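Imine reductase (Bacillus cereus, PDB 4D3D) catalyses the NADPH-dependent, S-selective reduction of the cyclic imine 2-methylpyrroline. Local coordinates at residues Asn89-Ile94 and Lys123-Arg128; Gly243-Asp248 and Leu299-Lys304; Leu199-Ala204 and Ile213-Phe218; Val24-Leu29 and Asp38-Tyr43. One frame throughout, in Å; residues are numbered along the deposited sequence.

Contact 1: residues Asn89-Ile94 and Lys123-Arg128; sequences NVMYSI and KWLEDR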
loop_
_atom_site.group_PDB
_atom_site.type_symbol
_atom_site.label_atom_id
_atom_site.label_comp_id
_atom_site.label_asym_id
_atom_site.label_seq_id
_atom_site.Cartn_x
_atom_site.Cartn_y
_atom_site.Cartn_z
ATOM N N ASN B 89 12.077 -27.634 5.952
ATOM C CA ASN B 89 13.018 -28.712 5.621
ATOM C C ASN B 89 13.804 -29.288 6.800
ATOM O O ASN B 89 14.155 -30.504 6.773
ATOM C CB ASN B 89 13.959 -28.334 4.487
ATOM C CG ASN B 89 13.197 -28.245 3.202
ATOM O OD1 ASN B 89 12.073 -28.784 3.098
ATOM N ND2 ASN B 89 13.711 -27.503 2.281
ATOM N N VAL B 90 14.093 -28.438 7.764
ATOM C CA VAL B 90 14.851 -28.831 8.954
ATOM C C VAL B 90 13.928 -29.849 9.672
ATOM O O VAL B 90 14.397 -30.838 10.163
ATOM C CB VAL B 90 15.201 -27.679 9.920
ATOM C CG1 VAL B 90 15.879 -28.207 11.168
ATOM C CG2 VAL B 90 16.140 -26.666 9.231
ATOM N N MET B 91 12.625 -29.553 9.777
ATOM C CA MET B 91 11.698 -30.499 10.442
ATOM C C MET B 91 11.772 -31.900 9.906
ATOM O O MET B 91 11.930 -32.863 10.665
ATOM C CB MET B 91 10.223 -29.999 10.428
ATOM C CG MET B 91 9.351 -30.811 11.315
ATOM S SD MET B 91 7.572 -30.880 10.900
ATOM C CE MET B 91 7.600 -31.741 9.375
ATOM N N TYR B 92 11.669 -32.023 8.608
ATOM C CA TYR B 92 11.785 -33.315 8.000
ATOM C C TYR B 92 13.120 -33.945 8.288
ATOM O O TYR B 92 13.225 -35.180 8.523
ATOM C CB TYR B 92 11.580 -33.260 6.524
ATOM C CG TYR B 92 10.156 -32.844 6.161
ATOM C CD1 TYR B 92 9.086 -33.660 6.401
ATOM C CD2 TYR B 92 9.907 -31.596 5.624
ATOM C CE1 TYR B 92 7.777 -33.272 6.092
ATOM C CE2 TYR B 92 8.605 -31.210 5.288
ATOM C CZ TYR B 92 7.550 -32.022 5.527
ATOM O OH TYR B 92 6.267 -31.641 5.195
ATOM N N SER B 93 14.194 -33.142 8.191
ATOM C CA SER B 93 15.544 -33.713 8.332
ATOM C C SER B 93 15.695 -34.360 9.699
ATOM O O SER B 93 16.286 -35.416 9.851
ATOM C CB SER B 93 16.567 -32.554 8.112
ATOM O OG SER B 93 17.905 -33.063 8.308
ATOM N N ILE B 94 15.264 -33.683 10.741
ATOM C CA ILE B 94 15.478 -34.198 12.100
ATOM C C ILE B 94 14.414 -35.227 12.549
ATOM O O ILE B 94 14.712 -36.110 13.365
ATOM C CB ILE B 94 15.633 -33.073 13.155
ATOM C CG1 ILE B 94 14.363 -32.296 13.331
ATOM C CG2 ILE B 94 16.799 -32.086 12.851
ATOM C CD1 ILE B 94 14.349 -31.349 14.449
ATOM N N LYS B 123 -0.048 -33.000 7.405
ATOM C CA LYS B 123 -0.500 -34.312 6.939
ATOM C C LYS B 123 0.589 -35.373 7.234
ATOM O O LYS B 123 0.244 -36.481 7.720
ATOM C CB LYS B 123 -0.776 -34.281 5.471
ATOM C CG LYS B 123 -1.166 -35.636 4.904
ATOM C CD LYS B 123 -2.428 -36.190 5.651
ATOM C CE LYS B 123 -3.190 -37.365 4.974
ATOM N NZ LYS B 123 -2.331 -38.389 4.328
ATOM N N TRP B 124 1.849 -35.011 6.946
ATOM C CA TRP B 124 3.008 -35.906 7.235
ATOM C C TRP B 124 3.022 -36.299 8.689
ATOM O O TRP B 124 3.248 -37.525 9.017
ATOM C CB TRP B 124 4.289 -35.229 6.734
ATOM C CG TRP B 124 5.546 -36.087 6.774
ATOM C CD1 TRP B 124 6.076 -36.826 5.743
ATOM C CD2 TRP B 124 6.426 -36.234 7.898
ATOM N NE1 TRP B 124 7.255 -37.441 6.183
ATOM C CE2 TRP B 124 7.494 -37.065 7.486
ATOM C CE3 TRP B 124 6.449 -35.700 9.193
ATOM C CZ2 TRP B 124 8.544 -37.390 8.354
ATOM C CZ3 TRP B 124 7.504 -35.951 10.030
ATOM C CH2 TRP B 124 8.509 -36.889 9.642
ATOM N N LEU B 125 2.886 -35.358 9.602
ATOM C CA LEU B 125 2.832 -35.598 11.012
ATOM C C LEU B 125 1.647 -36.445 11.475
ATOM O O LEU B 125 1.807 -37.382 12.241
ATOM C CB LEU B 125 2.851 -34.320 11.813
ATOM C CG LEU B 125 4.186 -33.533 11.718
ATOM C CD1 LEU B 125 4.059 -32.139 12.261
ATOM C CD2 LEU B 125 5.204 -34.343 12.540
ATOM N N GLU B 126 0.450 -36.154 10.947
ATOM C CA GLU B 126 -0.733 -36.982 11.253
ATOM C C GLU B 126 -0.577 -38.438 10.830
ATOM O O GLU B 126 -1.060 -39.297 11.588
ATOM C CB GLU B 126 -1.999 -36.372 10.575
ATOM C CG GLU B 126 -2.234 -34.979 11.121
ATOM N N ASP B 127 0.016 -38.708 9.688
ATOM C CA ASP B 127 0.243 -40.063 9.174
ATOM C C ASP B 127 1.130 -40.861 10.225
ATOM O O ASP B 127 1.075 -42.094 10.280
ATOM C CB ASP B 127 0.930 -40.073 7.868
ATOM C CG ASP B 127 -0.005 -39.673 6.727
ATOM O OD1 ASP B 127 -1.226 -39.604 7.003
ATOM O OD2 ASP B 127 0.498 -39.477 5.619
ATOM N N ARG B 128 1.911 -40.135 11.003
ATOM C CA ARG B 128 2.805 -40.740 12.033
ATOM C C ARG B 128 2.257 -40.647 13.448
ATOM O O ARG B 128 2.903 -40.940 14.474
ATOM C CB ARG B 128 4.243 -40.131 11.912
ATOM C CG ARG B 128 4.934 -40.528 10.612
ATOM C CD ARG B 128 6.019 -39.558 10.160
ATOM N NE ARG B 128 6.605 -40.078 8.902
ATOM C CZ ARG B 128 5.999 -40.042 7.721
ATOM N NH1 ARG B 128 4.819 -39.501 7.563
ATOM N NH2 ARG B 128 6.574 -40.601 6.687
#
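Tyr-92 drives the edge of its ring into the face of the Trp-124 indole, a T-shaped stack with the planes 89° apart. The centroid of the phenol ring lies 5.0 Å from that of the five-membered ring of Trp-124. The leading atom is Tyr-92 CE1, which sits 3.7 Å from Trp-124 CG; CD1 follows behind it over the bond shared by the two indole rings. Trp-124 presents this face because its CG swings anti to the backbone N (chi1 -172°), which carries the indole out across the gap between the helices. The guanidinium group of Arg-128 packs closely over the opposite indole face, steadied by a bond from NH1 to Trp-124 O (2.9 Å) and by Ser-99 at NE, so the indole is sandwiched. On the buried side, Met-91 fills the angle between the two aromatic groups: its chain bends at the last torsion, laying CE against one face of the Tyr-92 ring and 4.1 Å from Trp-124 CE3. Its sulfur SD lies 4.0 Å from Leu-125 CD1, where Leu-107 and Asn-109 of strand 106-109 floor the contact. These are two helices of the Rossmann-type NAD-binding domain, 88-95 and 115-127, running nearly parallel at 21° with segment axes 12.5 Å apart, so long side chains have to span the space. The solvent side is looser: there Lys-123 and Asp-127 pair in an exposed salt bridge that does not reach the other helix.

Contact 2: residues Gly243-Asp248 and Leu299-Lys304; sequences GEHPGD and LIEIFK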
loop_
_atom_site.group_PDB
_atom_site.type_symbol
_atom_site.label_atom_id
_atom_site.label_comp_id
_atom_site.label_asym_id
_atom_site.label_seq_id
_atom_site.Cartn_x
_atom_site.Cartn_y
_atom_site.Cartn_z
ATOM N N GLY B 243 -18.723 -10.219 -6.199
ATOM C CA GLY B 243 -18.159 -10.288 -7.508
ATOM C C GLY B 243 -18.652 -9.150 -8.420
ATOM O O GLY B 243 -18.648 -9.290 -9.647
ATOM N N GLU B 244 -19.009 -8.041 -7.807
ATOM C CA GLU B 244 -19.558 -6.861 -8.500
ATOM C C GLU B 244 -18.516 -5.746 -8.627
ATOM O O GLU B 244 -17.995 -5.244 -7.627
ATOM C CB GLU B 244 -20.786 -6.345 -7.761
ATOM C CG GLU B 244 -22.004 -7.299 -7.870
ATOM C CD GLU B 244 -22.443 -7.551 -9.329
ATOM O OE1 GLU B 244 -22.682 -6.561 -10.064
ATOM O OE2 GLU B 244 -22.519 -8.732 -9.760
ATOM N N HIS B 245 -18.337 -5.268 -9.858
ATOM C CA HIS B 245 -17.391 -4.221 -10.181
ATOM C C HIS B 245 -18.063 -3.078 -10.983
ATOM O O HIS B 245 -17.520 -2.591 -12.008
ATOM C CB HIS B 245 -16.229 -4.800 -11.000
ATOM C CG HIS B 245 -15.585 -5.991 -10.382
ATOM N ND1 HIS B 245 -14.836 -5.901 -9.226
ATOM C CD2 HIS B 245 -15.551 -7.296 -10.758
ATOM C CE1 HIS B 245 -14.432 -7.112 -8.875
ATOM N NE2 HIS B 245 -14.828 -7.981 -9.792
ATOM N N PRO B 246 -19.202 -2.577 -10.498
ATOM C CA PRO B 246 -19.846 -1.522 -11.340
ATOM C C PRO B 246 -19.051 -0.268 -11.340
ATOM O O PRO B 246 -18.408 0.068 -10.329
ATOM C CB PRO B 246 -21.181 -1.290 -10.607
ATOM C CG PRO B 246 -20.889 -1.629 -9.212
ATOM C CD PRO B 246 -19.971 -2.798 -9.260
ATOM N N GLY B 247 -19.132 0.496 -12.425
ATOM C CA GLY B 247 -18.433 1.751 -12.482
ATOM C C GLY B 247 -19.163 2.955 -11.938
ATOM O O GLY B 247 -19.003 4.024 -12.485
ATOM N N ASP B 248 -19.886 2.804 -10.836
ATOM C CA ASP B 248 -20.707 3.929 -10.336
ATOM C C ASP B 248 -19.943 5.026 -9.602
ATOM O O ASP B 248 -20.375 6.168 -9.635
ATOM C CB ASP B 248 -21.880 3.415 -9.529
ATOM C CG ASP B 248 -21.462 2.532 -8.350
ATOM O OD1 ASP B 248 -20.432 1.842 -8.417
ATOM O OD2 ASP B 248 -22.201 2.499 -7.367
ATOM N N LEU B 299 -9.764 -5.397 -11.703
ATOM C CA LEU B 299 -8.390 -5.920 -11.836
ATOM C C LEU B 299 -8.075 -7.169 -10.996
ATOM O O LEU B 299 -7.118 -7.891 -11.340
ATOM C CB LEU B 299 -7.337 -4.850 -11.633
ATOM C CG LEU B 299 -7.383 -3.614 -12.552
ATOM C CD1 LEU B 299 -6.433 -2.532 -12.141
ATOM C CD2 LEU B 299 -7.146 -4.048 -13.999
ATOM N N ILE B 300 -8.927 -7.497 -10.060
ATOM C CA ILE B 300 -8.748 -8.755 -9.346
ATOM C C ILE B 300 -8.883 -9.941 -10.308
ATOM O O ILE B 300 -8.253 -10.965 -10.133
ATOM C CB ILE B 300 -9.647 -8.825 -8.117
ATOM C CG1 ILE B 300 -9.035 -9.855 -7.143
ATOM C CG2 ILE B 300 -11.020 -9.161 -8.495
ATOM C CD1 ILE B 300 -9.700 -9.942 -5.803
ATOM N N GLU B 301 -9.604 -9.737 -11.407
ATOM C CA GLU B 301 -9.689 -10.762 -12.439
ATOM C C GLU B 301 -8.405 -10.992 -13.153
ATOM O O GLU B 301 -8.143 -12.167 -13.566
ATOM C CB GLU B 301 -10.798 -10.455 -13.469
ATOM C CG GLU B 301 -12.161 -10.259 -12.818
ATOM C CD GLU B 301 -12.662 -11.417 -11.906
ATOM O OE1 GLU B 301 -12.397 -12.587 -12.181
ATOM O OE2 GLU B 301 -13.343 -11.137 -10.901
ATOM N N ILE B 302 -7.574 -9.958 -13.338
ATOM C CA ILE B 302 -6.293 -10.114 -13.901
ATOM C C ILE B 302 -5.372 -10.903 -12.933
ATOM O O ILE B 302 -4.625 -11.782 -13.381
ATOM C CB ILE B 302 -5.659 -8.746 -14.258
ATOM C CG1 ILE B 302 -6.483 -8.058 -15.355
ATOM C CG2 ILE B 302 -4.199 -8.896 -14.654
ATOM C CD1 ILE B 302 -6.575 -8.858 -16.633
ATOM N N PHE B 303 -5.414 -10.572 -11.638
ATOM C CA PHE B 303 -4.579 -11.255 -10.667
ATOM C C PHE B 303 -4.984 -12.752 -10.585
ATOM O O PHE B 303 -4.116 -13.615 -10.408
ATOM C CB PHE B 303 -4.660 -10.583 -9.334
ATOM C CG PHE B 303 -4.018 -9.221 -9.272
ATOM C CD1 PHE B 303 -2.814 -8.964 -9.904
ATOM C CD2 PHE B 303 -4.596 -8.164 -8.582
ATOM C CE1 PHE B 303 -2.214 -7.739 -9.832
ATOM C CE2 PHE B 303 -3.987 -6.902 -8.523
ATOM C CZ PHE B 303 -2.775 -6.699 -9.106
ATOM N N LYS B 304 -6.282 -13.025 -10.731
ATOM C CA LYS B 304 -6.835 -14.362 -10.539
ATOM C C LYS B 304 -6.407 -15.198 -11.688
ATOM O O LYS B 304 -6.161 -16.378 -11.485
ATOM C CB LYS B 304 -8.399 -14.393 -10.506
ATOM C CG LYS B 304 -8.998 -13.811 -9.261
#
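The turn that leaves the long helix 215-242 of the C-terminal domain meets the short helix 300-304 near the end of the modelled chain, and His-245 makes the meeting. Its imidazole reaches across with CE1 4.0 Å from Ile-300 CG2, the two side chains crossing at about a right angle. The methyl comes to the ring obliquely. Farther out, Glu-301 folds back on itself (chi2 -55°) and brings OE2 to the ring's edge, near its plane, at 3.7 Å from His-245 NE2. That is too long for a hydrogen bond, and the carboxylate is turned 65° from the imidazole, so any attraction between the two would be a loose electrostatic one, on the side where Glu-301 is exposed to solvent. Between the two segments only 95 Å² is buried. What fixes the ring is its other nitrogen: His-245 ND1 is hydrogen-bonded to the hydroxyl of Thr-297, just ahead of the helix, and the His-245 backbone is bonded to Ser-295. Gly-243 ends helix 215-242 in a Schellman motif, its positive phi (70°) turning the chain out of the last turn. Beyond His-245 the loop is tied back to the helix it has left, for Arg-239 forms a salt bridge with Asp-248 and donates to Pro-246 O. Helix 300-304 also borders the second subunit: Ile-300 touches Leu-205 of that chain as well, and the ring of Phe-303, which takes no part in the contact with His-245, meets the ring of His-203 of the second subunit edge-to-face.

Contact 3: residues Leu199-Ala204 and Ile213-Phe218; sequences LSYLHA and ITAEQF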
loop_
_atom_site.group_PDB
_atom_site.type_symbol
_atom_site.label_atom_id
_atom_site.label_comp_id
_atom_site.label_asym_id
_atom_site.label_seq_id
_atom_site.Cartn_x
_atom_site.Cartn_y
_atom_site.Cartn_z
ATOM N N LEU B 199 7.418 0.115 -0.455
ATOM C CA LEU B 199 8.222 0.480 -1.576
ATOM C C LEU B 199 7.588 1.649 -2.369
ATOM O O LEU B 199 8.295 2.462 -2.966
ATOM C CB LEU B 199 8.496 -0.650 -2.603
ATOM C CG LEU B 199 9.557 -1.661 -2.164
ATOM C CD1 LEU B 199 10.143 -2.445 -3.304
ATOM C CD2 LEU B 199 10.543 -1.194 -1.197
ATOM N N SER B 200 6.263 1.666 -2.466
ATOM C CA SER B 200 5.657 2.767 -3.199
ATOM C C SER B 200 5.882 4.105 -2.509
ATOM O O SER B 200 6.047 5.113 -3.187
ATOM C CB SER B 200 4.130 2.537 -3.366
ATOM O OG SER B 200 3.327 2.827 -2.265
ATOM N N TYR B 201 5.933 4.094 -1.191
ATOM C CA TYR B 201 6.315 5.261 -0.358
ATOM C C TYR B 201 7.731 5.702 -0.692
ATOM O O TYR B 201 7.991 6.892 -0.984
ATOM C CB TYR B 201 6.157 5.006 1.109
ATOM C CG TYR B 201 6.863 6.008 1.942
ATOM C CD1 TYR B 201 6.402 7.322 2.037
ATOM C CD2 TYR B 201 8.134 5.707 2.498
ATOM C CE1 TYR B 201 7.142 8.297 2.730
ATOM C CE2 TYR B 201 8.868 6.635 3.203
ATOM C CZ TYR B 201 8.402 7.925 3.324
ATOM O OH TYR B 201 9.129 8.909 4.026
ATOM N N LEU B 202 8.680 4.764 -0.747
ATOM C CA LEU B 202 10.088 5.131 -1.145
ATOM C C LEU B 202 10.210 5.670 -2.535
ATOM O O LEU B 202 11.001 6.607 -2.839
ATOM C CB LEU B 202 11.024 3.942 -0.961
ATOM C CG LEU B 202 11.163 3.474 0.506
ATOM C CD1 LEU B 202 11.969 2.190 0.558
ATOM C CD2 LEU B 202 11.796 4.434 1.459
ATOM N N HIS B 203 9.460 5.081 -3.438
ATOM C CA HIS B 203 9.392 5.470 -4.799
ATOM C C HIS B 203 8.837 6.949 -4.937
ATOM O O HIS B 203 9.484 7.788 -5.628
ATOM C CB HIS B 203 8.532 4.511 -5.579
ATOM C CG HIS B 203 8.563 4.763 -7.040
ATOM N ND1 HIS B 203 7.642 5.596 -7.680
ATOM C CD2 HIS B 203 9.439 4.387 -7.999
ATOM C CE1 HIS B 203 7.968 5.720 -8.961
ATOM N NE2 HIS B 203 9.027 4.951 -9.187
ATOM N N ALA B 204 7.714 7.169 -4.298
ATOM C CA ALA B 204 7.084 8.518 -4.219
ATOM C C ALA B 204 8.077 9.528 -3.585
ATOM O O ALA B 204 8.251 10.676 -4.109
ATOM C CB ALA B 204 5.802 8.470 -3.440
ATOM N N ILE B 213 11.827 18.336 -2.538
ATOM C CA ILE B 213 11.030 18.195 -1.340
ATOM C C ILE B 213 11.601 17.097 -0.461
ATOM O O ILE B 213 11.915 15.999 -0.947
ATOM C CB ILE B 213 9.567 17.803 -1.736
ATOM C CG1 ILE B 213 8.880 18.842 -2.634
ATOM C CG2 ILE B 213 8.745 17.536 -0.514
ATOM C CD1 ILE B 213 8.943 20.244 -2.053
ATOM N N THR B 214 11.629 17.327 0.835
ATOM C CA THR B 214 12.192 16.401 1.815
ATOM C C THR B 214 11.172 15.368 2.350
ATOM O O THR B 214 9.939 15.501 2.167
ATOM C CB THR B 214 12.769 17.119 3.037
ATOM O OG1 THR B 214 11.737 17.768 3.780
ATOM C CG2 THR B 214 13.771 18.147 2.540
ATOM N N ALA B 215 11.684 14.342 3.033
ATOM C CA ALA B 215 10.789 13.426 3.678
ATOM C C ALA B 215 9.985 14.093 4.782
ATOM O O ALA B 215 8.835 13.783 4.985
ATOM C CB ALA B 215 11.519 12.224 4.202
ATOM N N GLU B 216 10.588 15.073 5.470
ATOM C CA GLU B 216 9.835 15.811 6.509
ATOM C C GLU B 216 8.639 16.587 5.939
ATOM O O GLU B 216 7.525 16.544 6.523
ATOM C CB GLU B 216 10.821 16.770 7.251
ATOM C CG GLU B 216 10.139 17.517 8.408
ATOM C CD GLU B 216 9.769 16.605 9.574
ATOM O OE1 GLU B 216 10.309 15.457 9.665
ATOM O OE2 GLU B 216 8.941 17.033 10.407
ATOM N N GLN B 217 8.830 17.163 4.789
ATOM C CA GLN B 217 7.780 17.885 4.038
ATOM C C GLN B 217 6.672 16.921 3.557
ATOM O O GLN B 217 5.480 17.210 3.698
ATOM C CB GLN B 217 8.344 18.619 2.867
ATOM C CG GLN B 217 9.137 19.884 3.244
ATOM C CD GLN B 217 9.712 20.567 2.019
ATOM O OE1 GLN B 217 10.605 20.053 1.376
ATOM N NE2 GLN B 217 9.203 21.751 1.702
ATOM N N PHE B 218 7.094 15.753 3.070
ATOM C CA PHE B 218 6.137 14.744 2.582
ATOM C C PHE B 218 5.387 14.011 3.656
ATOM O O PHE B 218 4.235 13.567 3.408
ATOM C CB PHE B 218 6.910 13.766 1.633
ATOM C CG PHE B 218 6.048 12.771 0.905
ATOM C CD1 PHE B 218 4.764 13.058 0.453
ATOM C CD2 PHE B 218 6.616 11.522 0.537
ATOM C CE1 PHE B 218 4.047 12.130 -0.273
ATOM C CE2 PHE B 218 5.904 10.599 -0.191
ATOM C CZ PHE B 218 4.613 10.895 -0.582
HETATM O O HOH W 1 8.080 11.124 4.976
#
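Tyr-201 and Phe-218 lie with their rings almost parallel, the planes only 10° apart, yet slid so far past each other that they barely overlap. The centroids of the Tyr-201 and Phe-218 rings stand 5.9 Å from one another, and contact is made by Tyr-201 CE1, which lies 3.9 Å from both Phe-218 CE2 and Phe-218 CD2. Each ring reaches the gap because its CG is anti to the backbone N (chi1 165° for Tyr-201, -173° for Phe-218), and the two side chains point in opposite directions as they pass. Ala-204, one turn on from Tyr-201, sets its methyl obliquely against the same phenylalanine, with CB 3.9 Å from Phe-218 CE2 and about as far from CZ. The hydroxyl of Tyr-201 carries on past the ring toward the start of the second helix. There a water bridges the gap: it lies 2.6 Å from Tyr-201 OH and donates to Ala-215 O at 2.8 Å, while the Ala-215 methyl packs more loosely against the same hydroxyl. That helix starts with a capping box, in which Thr-214 OG1 accepts from Gln-217 N and Gln-217 OE1 accepts from Thr-214 N. The second subunit adds to this end, its Asp-241 accepting from the backbone N of Ala-215 and Glu-216, and its Ile-189 packing on Phe-218. The contact therefore joins helices 182-210 and 215-242 at their hairpin through slid aromatic rings and a methyl, and the buried phenol oxygen is satisfied by water rather than by a direct bond to the other segment.

Contact 4: residues Val24-Leu29 and Asp38-Tyr43; sequences VTVIGL and DVFLEY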
loop_
_atom_site.group_PDB
_atom_site.type_symbol
_atom_site.label_atom_id
_atom_site.label_comp_id
_atom_site.label_asym_id
_atom_site.label_seq_id
_atom_site.Cartn_x
_atom_site.Cartn_y
_atom_site.Cartn_z
ATOM N N VAL B 24 7.450 -28.135 28.864
ATOM C CA VAL B 24 7.440 -27.962 27.397
ATOM C C VAL B 24 8.846 -28.205 26.799
ATOM O O VAL B 24 9.846 -28.034 27.494
ATOM C CB VAL B 24 6.928 -26.540 27.060
ATOM C CG1 VAL B 24 7.888 -25.466 27.569
ATOM C CG2 VAL B 24 6.587 -26.383 25.574
ATOM N N THR B 25 8.902 -28.659 25.556
ATOM C CA THR B 25 10.155 -28.863 24.836
ATOM C C THR B 25 10.291 -27.786 23.763
ATOM O O THR B 25 9.305 -27.479 23.042
ATOM C CB THR B 25 10.179 -30.264 24.185
ATOM O OG1 THR B 25 10.245 -31.259 25.205
ATOM C CG2 THR B 25 11.360 -30.417 23.240
ATOM N N VAL B 26 11.495 -27.228 23.595
ATOM C CA VAL B 26 11.803 -26.264 22.518
ATOM C C VAL B 26 12.931 -26.872 21.714
ATOM O O VAL B 26 14.017 -27.151 22.249
ATOM C CB VAL B 26 12.187 -24.877 23.055
ATOM C CG1 VAL B 26 12.607 -23.961 21.939
ATOM C CG2 VAL B 26 11.030 -24.302 23.852
ATOM N N ILE B 27 12.666 -27.090 20.430
ATOM C CA ILE B 27 13.624 -27.578 19.504
ATOM C C ILE B 27 13.946 -26.479 18.528
ATOM O O ILE B 27 13.087 -25.900 17.852
ATOM C CB ILE B 27 13.137 -28.825 18.742
ATOM C CG1 ILE B 27 13.095 -30.072 19.628
ATOM C CG2 ILE B 27 14.055 -29.093 17.532
ATOM C CD1 ILE B 27 12.384 -31.250 19.065
ATOM N N GLY B 28 15.225 -26.125 18.446
ATOM C CA GLY B 28 15.669 -24.999 17.623
ATOM C C GLY B 28 15.972 -23.771 18.479
ATOM O O GLY B 28 15.085 -23.198 19.125
ATOM N N LEU B 29 17.256 -23.405 18.554
ATOM C CA LEU B 29 17.706 -22.397 19.556
ATOM C C LEU B 29 18.363 -21.216 18.856
ATOM O O LEU B 29 19.389 -20.701 19.328
ATOM C CB LEU B 29 18.618 -23.054 20.592
ATOM C CG LEU B 29 17.939 -24.182 21.402
ATOM C CD1 LEU B 29 18.923 -24.941 22.295
ATOM C CD2 LEU B 29 16.774 -23.623 22.248
ATOM N N ASP B 38 13.391 -18.799 27.331
ATOM C CA ASP B 38 13.682 -17.866 28.437
ATOM C C ASP B 38 12.394 -17.445 29.170
ATOM O O ASP B 38 12.302 -17.468 30.426
ATOM C CB ASP B 38 14.416 -16.673 27.810
ATOM C CG ASP B 38 15.321 -15.990 28.746
ATOM O OD1 ASP B 38 16.355 -16.590 29.127
ATOM O OD2 ASP B 38 15.002 -14.842 29.085
ATOM N N VAL B 39 11.373 -17.098 28.394
ATOM C CA VAL B 39 10.089 -16.708 28.975
ATOM C C VAL B 39 9.391 -17.848 29.628
ATOM O O VAL B 39 8.841 -17.681 30.709
ATOM C CB VAL B 39 9.158 -16.095 27.934
ATOM C CG1 VAL B 39 7.725 -15.949 28.453
ATOM C CG2 VAL B 39 9.717 -14.753 27.574
ATOM N N PHE B 40 9.433 -19.043 29.013
ATOM C CA PHE B 40 8.904 -20.197 29.700
ATOM C C PHE B 40 9.608 -20.401 31.083
ATOM O O PHE B 40 8.910 -20.685 32.057
ATOM C CB PHE B 40 9.026 -21.492 28.853
ATOM C CG PHE B 40 8.020 -21.620 27.739
ATOM C CD1 PHE B 40 6.654 -21.432 27.955
ATOM C CD2 PHE B 40 8.453 -22.002 26.451
ATOM C CE1 PHE B 40 5.731 -21.543 26.907
ATOM C CE2 PHE B 40 7.532 -22.182 25.403
ATOM C CZ PHE B 40 6.170 -21.959 25.641
ATOM N N LEU B 41 10.947 -20.290 31.120
ATOM C CA LEU B 41 11.709 -20.478 32.390
ATOM C C LEU B 41 11.292 -19.447 33.432
ATOM O O LEU B 41 11.041 -19.783 34.594
ATOM C CB LEU B 41 13.239 -20.409 32.183
ATOM C CG LEU B 41 13.820 -21.669 31.503
ATOM C CD1 LEU B 41 15.228 -21.396 30.979
ATOM C CD2 LEU B 41 13.780 -22.920 32.412
ATOM N N GLU B 42 11.165 -18.223 32.984
ATOM C CA GLU B 42 10.712 -17.146 33.865
ATOM C C GLU B 42 9.340 -17.434 34.488
ATOM O O GLU B 42 9.118 -17.086 35.631
ATOM C CB GLU B 42 10.681 -15.845 33.092
ATOM C CG GLU B 42 10.244 -14.627 33.898
ATOM C CD GLU B 42 10.145 -13.393 33.029
ATOM O OE1 GLU B 42 10.736 -13.415 31.928
ATOM O OE2 GLU B 42 9.472 -12.420 33.449
ATOM N N TYR B 43 8.438 -18.067 33.750
ATOM C CA TYR B 43 7.099 -18.334 34.234
ATOM C C TYR B 43 7.011 -19.692 34.900
ATOM O O TYR B 43 5.898 -20.232 35.097
ATOM C CB TYR B 43 6.036 -18.121 33.093
ATOM C CG TYR B 43 5.744 -16.626 32.873
ATOM C CD1 TYR B 43 6.607 -15.833 32.130
ATOM C CD2 TYR B 43 4.652 -15.990 33.487
ATOM C CE1 TYR B 43 6.394 -14.451 31.956
ATOM C CE2 TYR B 43 4.433 -14.615 33.323
ATOM C CZ TYR B 43 5.310 -13.846 32.576
ATOM O OH TYR B 43 5.097 -12.488 32.391
#
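Val-24 lays a methyl over the face of the Phe-40 ring in a CH-pi contact: CG1 is 3.9 Å from the centroid of that ring and 18° off its normal. The nearest ring atom to Val-24 CG1 is Phe-40 CD2, at 3.7 Å, so the methyl sits off-centre, toward the CD2 corner of the ring. Val-26, two residues along the strand and facing the helix too, meets the ring at its edge instead, its CG2 4.3 Å from Phe-40 CD2. One aromatic group thus receives one valine on its face and the next at its border. The torsion of Val-24 (chi1 65°) puts CG1 between the backbone N and the carbonyl carbon, aimed at the helix. Outside this shell, Val-47 of strand 46-50 touches Phe-40, the ring of Tyr-45 meets its ring with the planes inclined, and Thr-166 and Leu-170 of helix 157-170 pack on it as well. The strand runs on into Gly-28, the first glycine of a sequence that fits the GxGxxG turn of Rossmann folds, where a dinucleotide would be expected to bind. Strand 23-27 lies in the sheet between 46-50 and 80-83, bonded to both through its backbone, and helix 31-42 packs over it as the helix of the beta-alpha-beta unit that continues into strand 46-50.

In the fold
From the N terminus, contact 4 comes first, closing the short connection between strand 23-27 and helix 31-42 at the start of the Rossmann-type domain. Contact 1 follows, closing the loop that runs through strand 106-109 between helices 88-95 and 115-127; it touches contact 4 where Ile-94 CD1 packs 3.8 Å from Ile-27 CG2. After the long helix 182-210 begins, contact 3 closes the tight hairpin into helix 215-242, and contact 2 then ties the far end of that helix to the chain's last helix. None nests in or crosses another. Contacts 2 and 3, their centres about 30 Å apart, both border the second subunit; contacts 1 and 4 stay within one chain.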